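Local coordinates for transcriptional repressor, TetR family (Thermus thermophilus, PDB 3ANP), which represses genes of fatty acid degradation as a dimeric TetR-family regulator that binds acyl-CoA and probably recognises DNA through a helix-turn-helix motif, at residues A[81-84]-A[85-89]; A[179-182]-A[183-187]. One frame throughout, in Å; residues are numbered along the deposited sequence.

Following the chain from its N terminus, interaction 1 falls on the first turns of helix 82-99, and interaction 2 comes much later, on helix 178-191. The bonds in each close single helical turns within one helix, so the two stand in series and neither nest nor cross. Their link is in space: both helices belong to the C-terminal regulatory part of the TetR fold, and the two centres lie about 12 Å apart. Leu186 of interaction 2 packs on the backbone of Leu86 and Arg87 in interaction 1, CD2 of Leu186 lying 3.7 Å from CA of Arg87. Beside this packing, Arg87 keeps a long, weak ion pair with Glu183 and lies close to the like-charged Arg187.

Interaction 1 of 2, residues A[81-84]-A[85-89]; sequences EPVE and VLRHL
Val85 N donates to Glu81 O at 2.9 Å, the first in a run of four i to i+4 hydrogen bonds that continues to His88 N on Glu84 O and starts helix 82-99. Glu81 sits at the N-cap, and Pro82 suits the first turn because the helix asks no N-H of it there. Among the side chains, Arg87 carries the contact, its chain extended from CG to NE and then turning NH1 back over the preceding turn. There NH1 forms a salt bridge with Glu84 OE2 at 2.9 Å, the carboxylate and guanidinium planes only 16° apart; OE2 approaches the guanidinium obliquely. The bent chain of Glu84, turned at CB-CG (chi2 -55°), brings the carboxylate over to it. Val83 sets CG1 3.1 Å from NH1 of Arg87, a very tight contact, which a branched residue supplies close to the backbone. Val85 and Leu86 instead face inward, onto Ile135 of helix 128-142, while His88 NE2 is bonded to Glu71. A leucine in place of Arg87 would probably leave the Glu84 carboxylate without its charged mate and free to turn. With oppositely charged residues three apart on one partly exposed face, the ion pair bridges successive turns at the helix start, with Val83 covering part of the guanidinium.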
loop_
_atom_site.group_PDB
_atom_site.type_symbol
_atom_site.label_atom_id
_atom_site.label_comp_id
_atom_site.label_asym_id
_atom_site.label_seq_id
_atom_site.Cartn_x
_atom_site.Cartn_y
_atom_site.Cartn_z
ATOM N N GLU A 81 -13.898 -5.855 -24.150
ATOM C CA GLU A 81 -13.518 -4.464 -23.924
ATOM C C GLU A 81 -12.473 -4.415 -22.807
ATOM O O GLU A 81 -12.624 -5.079 -21.789
ATOM C CB GLU A 81 -14.727 -3.635 -23.479
ATOM C CG GLU A 81 -15.856 -3.526 -24.485
ATOM C CD GLU A 81 -16.978 -2.630 -23.983
ATOM O OE1 GLU A 81 -17.631 -2.985 -22.970
ATOM O OE2 GLU A 81 -17.197 -1.563 -24.600
ATOM N N PRO A 82 -11.408 -3.628 -22.988
ATOM C CA PRO A 82 -10.361 -3.514 -21.972
ATOM C C PRO A 82 -10.892 -3.134 -20.592
ATOM O O PRO A 82 -10.439 -3.674 -19.573
ATOM C CB PRO A 82 -9.450 -2.450 -22.553
ATOM C CG PRO A 82 -9.497 -2.778 -24.005
ATOM C CD PRO A 82 -10.983 -2.975 -24.239
ATOM N N VAL A 83 -11.846 -2.210 -20.535
ATOM C CA VAL A 83 -12.361 -1.835 -19.222
ATOM C C VAL A 83 -13.075 -3.001 -18.566
ATOM O O VAL A 83 -12.962 -3.194 -17.356
ATOM C CB VAL A 83 -13.286 -0.594 -19.277
ATOM C CG1 VAL A 83 -13.995 -0.399 -17.924
ATOM C CG2 VAL A 83 -12.438 0.644 -19.572
ATOM N N GLU A 84 -13.797 -3.795 -19.350
ATOM C CA GLU A 84 -14.479 -4.955 -18.773
ATOM C C GLU A 84 -13.458 -6.009 -18.359
ATOM O O GLU A 84 -13.688 -6.762 -17.414
ATOM C CB GLU A 84 -15.485 -5.564 -19.759
ATOM C CG GLU A 84 -16.911 -5.054 -19.557
ATOM C CD GLU A 84 -17.414 -5.266 -18.129
ATOM O OE1 GLU A 84 -17.394 -6.420 -17.639
ATOM O OE2 GLU A 84 -17.834 -4.276 -17.494
ATOM N N VAL A 85 -12.332 -6.076 -19.062
ATOM C CA VAL A 85 -11.319 -7.057 -18.685
ATOM C C VAL A 85 -10.706 -6.616 -17.360
ATOM O O VAL A 85 -10.367 -7.444 -16.519
ATOM C CB VAL A 85 -10.221 -7.201 -19.745
ATOM C CG1 VAL A 85 -9.156 -8.201 -19.242
ATOM C CG2 VAL A 85 -10.830 -7.726 -21.040
ATOM N N LEU A 86 -10.555 -5.307 -17.187
ATOM C CA LEU A 86 -10.024 -4.755 -15.939
ATOM C C LEU A 86 -10.954 -5.081 -14.775
ATOM O O LEU A 86 -10.502 -5.542 -13.728
ATOM C CB LEU A 86 -9.893 -3.244 -16.030
ATOM C CG LEU A 86 -8.637 -2.699 -16.690
ATOM C CD1 LEU A 86 -8.751 -1.183 -16.790
ATOM C CD2 LEU A 86 -7.420 -3.102 -15.871
ATOM N N ARG A 87 -12.248 -4.811 -14.950
ATOM C CA ARG A 87 -13.231 -5.096 -13.902
ATOM C C ARG A 87 -13.212 -6.579 -13.564
ATOM O O ARG A 87 -13.308 -6.960 -12.399
ATOM C CB ARG A 87 -14.656 -4.729 -14.344
ATOM C CG ARG A 87 -14.943 -3.250 -14.495
ATOM C CD ARG A 87 -16.446 -3.001 -14.386
ATOM N NE ARG A 87 -16.790 -1.600 -14.601
ATOM C CZ ARG A 87 -16.835 -1.015 -15.795
ATOM N NH1 ARG A 87 -16.560 -1.714 -16.888
ATOM N NH2 ARG A 87 -17.154 0.270 -15.896
ATOM N N HIS A 88 -13.111 -7.412 -14.594
ATOM C CA HIS A 88 -13.073 -8.857 -14.396
ATOM C C HIS A 88 -11.845 -9.262 -13.582
ATOM O O HIS A 88 -11.935 -10.047 -12.631
ATOM C CB HIS A 88 -13.030 -9.572 -15.746
ATOM C CG HIS A 88 -12.831 -11.049 -15.640
ATOM N ND1 HIS A 88 -13.849 -11.912 -15.293
ATOM C CD2 HIS A 88 -11.729 -11.816 -15.815
ATOM C CE1 HIS A 88 -13.383 -13.147 -15.261
ATOM N NE2 HIS A 88 -12.099 -13.117 -15.572
ATOM N N LEU A 89 -10.689 -8.727 -13.964
ATOM C CA LEU A 89 -9.453 -9.059 -13.272
ATOM C C LEU A 89 -9.544 -8.785 -11.777
ATOM O O LEU A 89 -9.142 -9.613 -10.958
ATOM C CB LEU A 89 -8.286 -8.274 -13.870
ATOM C CG LEU A 89 -6.934 -8.376 -13.153
ATOM C CD1 LEU A 89 -6.445 -9.805 -13.125
ATOM C CD2 LEU A 89 -5.932 -7.493 -13.880
#

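Interaction 2 of 2, residues A[179-182]-A[183-187]; sequences AEEL and EKNLR
Lys184 reaches back one turn to Glu181, and its side chain can be followed atom by atom. CB rests 3.3 Å from Glu181 O, against the carbonyl of the preceding turn. CG stands anti to the backbone N (chi1 172°), but the chain then bends about CB-CG (chi2 -92°) and again about CG-CD, so that it runs beside Glu181 and points the same way. CE lies across the end of the carboxylate, 3.4 Å from Glu181 OE2 and 3.5 Å from Glu181 OE1. NZ then makes a salt bridge to OE2 of Glu181 at 2.8 Å, coming from above the carboxylate plane, 44° out of it. The same NZ gives a second hydrogen bond, 2.8 Å long, to Asn185 OD1, and a third to OG1 of Thr157 of the second subunit.

Three acceptors thus match the three N-H bonds of a buried ammonium, a good reason for lysine here. Helix 178-191 meets the second subunit on this side, consistent with the four-helix dimer interface familiar from TetR-family repressors. Glu181 is shared in the same way: OE1 pairs with Arg153 of the second subunit, which Glu180 also engages, and OE2 is hydrogen-bonded to Ser165.

Asn185 uses both ends of its amide, OD1 accepting from Lys184 NZ and ND2 bonded to Ser165 OG; an amide suits the place because it offers an acceptor and a donor at once. Leu182 turns from these polar groups to helix 151-172, where it touches Tyr162, a residue of the acyl-CoA pocket; its CD2 still grazes Asn185 ND2 at 3.8 Å.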
loop_
_atom_site.group_PDB
_atom_site.type_symbol
_atom_site.label_atom_id
_atom_site.label_comp_id
_atom_site.label_asym_id
_atom_site.label_seq_id
_atom_site.Cartn_x
_atom_site.Cartn_y
_atom_site.Cartn_z
ATOM N N ALA A 179 -14.335 -7.438 -3.044
ATOM C CA ALA A 179 -14.650 -7.184 -4.448
ATOM C C ALA A 179 -15.119 -5.725 -4.628
ATOM O O ALA A 179 -14.716 -5.040 -5.577
ATOM C CB ALA A 179 -15.740 -8.152 -4.925
ATOM N N GLU A 180 -15.973 -5.268 -3.718
ATOM C CA GLU A 180 -16.501 -3.899 -3.752
ATOM C C GLU A 180 -15.369 -2.879 -3.579
ATOM O O GLU A 180 -15.346 -1.826 -4.225
ATOM C CB GLU A 180 -17.538 -3.719 -2.634
ATOM C CG GLU A 180 -18.301 -2.388 -2.631
ATOM C CD GLU A 180 -17.500 -1.225 -2.056
ATOM O OE1 GLU A 180 -16.724 -1.432 -1.084
ATOM O OE2 GLU A 180 -17.669 -0.095 -2.564
ATOM N N GLU A 181 -14.438 -3.200 -2.688
ATOM C CA GLU A 181 -13.298 -2.337 -2.421
ATOM C C GLU A 181 -12.385 -2.219 -3.647
ATOM O O GLU A 181 -11.937 -1.128 -3.989
ATOM C CB GLU A 181 -12.524 -2.887 -1.214
ATOM C CG GLU A 181 -11.130 -2.306 -0.987
ATOM C CD GLU A 181 -11.144 -0.870 -0.484
ATOM O OE1 GLU A 181 -12.180 -0.414 0.053
ATOM O OE2 GLU A 181 -10.100 -0.203 -0.606
ATOM N N LEU A 182 -12.115 -3.333 -4.320
ATOM C CA LEU A 182 -11.251 -3.275 -5.493
ATOM C C LEU A 182 -11.936 -2.542 -6.637
ATOM O O LEU A 182 -11.286 -1.831 -7.402
ATOM C CB LEU A 182 -10.818 -4.693 -5.926
ATOM C CG LEU A 182 -9.920 -5.406 -4.893
ATOM C CD1 LEU A 182 -9.421 -6.708 -5.499
ATOM C CD2 LEU A 182 -8.723 -4.507 -4.486
ATOM N N GLU A 183 -13.252 -2.703 -6.746
ATOM C CA GLU A 183 -14.014 -2.027 -7.793
ATOM C C GLU A 183 -13.927 -0.513 -7.545
ATOM O O GLU A 183 -13.874 0.277 -8.489
ATOM C CB GLU A 183 -15.478 -2.491 -7.751
ATOM C CG GLU A 183 -16.450 -1.696 -8.627
ATOM C CD GLU A 183 -16.266 -1.924 -10.122
ATOM O OE1 GLU A 183 -15.700 -2.970 -10.519
ATOM O OE2 GLU A 183 -16.714 -1.060 -10.907
ATOM N N LYS A 184 -13.925 -0.118 -6.272
ATOM C CA LYS A 184 -13.809 1.297 -5.901
ATOM C C LYS A 184 -12.445 1.833 -6.348
ATOM O O LYS A 184 -12.361 2.928 -6.909
ATOM C CB LYS A 184 -13.963 1.481 -4.371
ATOM C CG LYS A 184 -13.669 2.914 -3.851
ATOM C CD LYS A 184 -12.201 3.127 -3.407
ATOM C CE LYS A 184 -11.872 2.262 -2.182
ATOM N NZ LYS A 184 -10.455 2.358 -1.718
ATOM N N ASN A 185 -11.380 1.070 -6.094
ATOM C CA ASN A 185 -10.031 1.493 -6.501
ATOM C C ASN A 185 -9.962 1.666 -8.006
ATOM O O ASN A 185 -9.385 2.636 -8.521
ATOM C CB ASN A 185 -8.970 0.457 -6.104
ATOM C CG ASN A 185 -8.787 0.344 -4.611
ATOM O OD1 ASN A 185 -9.129 1.259 -3.870
ATOM N ND2 ASN A 185 -8.218 -0.778 -4.157
ATOM N N LEU A 186 -10.522 0.695 -8.716
ATOM C CA LEU A 186 -10.527 0.730 -10.163
ATOM C C LEU A 186 -11.267 1.952 -10.712
ATOM O O LEU A 186 -10.728 2.693 -11.525
ATOM C CB LEU A 186 -11.163 -0.542 -10.707
ATOM C CG LEU A 186 -11.286 -0.579 -12.228
ATOM C CD1 LEU A 186 -9.893 -0.513 -12.858
ATOM C CD2 LEU A 186 -12.005 -1.855 -12.644
ATOM N N ARG A 187 -12.507 2.146 -10.276
ATOM C CA ARG A 187 -13.306 3.278 -10.734
ATOM C C ARG A 187 -12.618 4.611 -10.427
ATOM O O ARG A 187 -12.548 5.501 -11.278
ATOM C CB ARG A 187 -14.676 3.270 -10.048
ATOM C CG ARG A 187 -15.446 1.969 -10.178
ATOM C CD ARG A 187 -16.247 1.911 -11.457
ATOM N NE ARG A 187 -17.127 3.067 -11.593
ATOM C CZ ARG A 187 -18.091 3.172 -12.500
ATOM N NH1 ARG A 187 -18.307 2.182 -13.357
ATOM N NH2 ARG A 187 -18.829 4.272 -12.560
#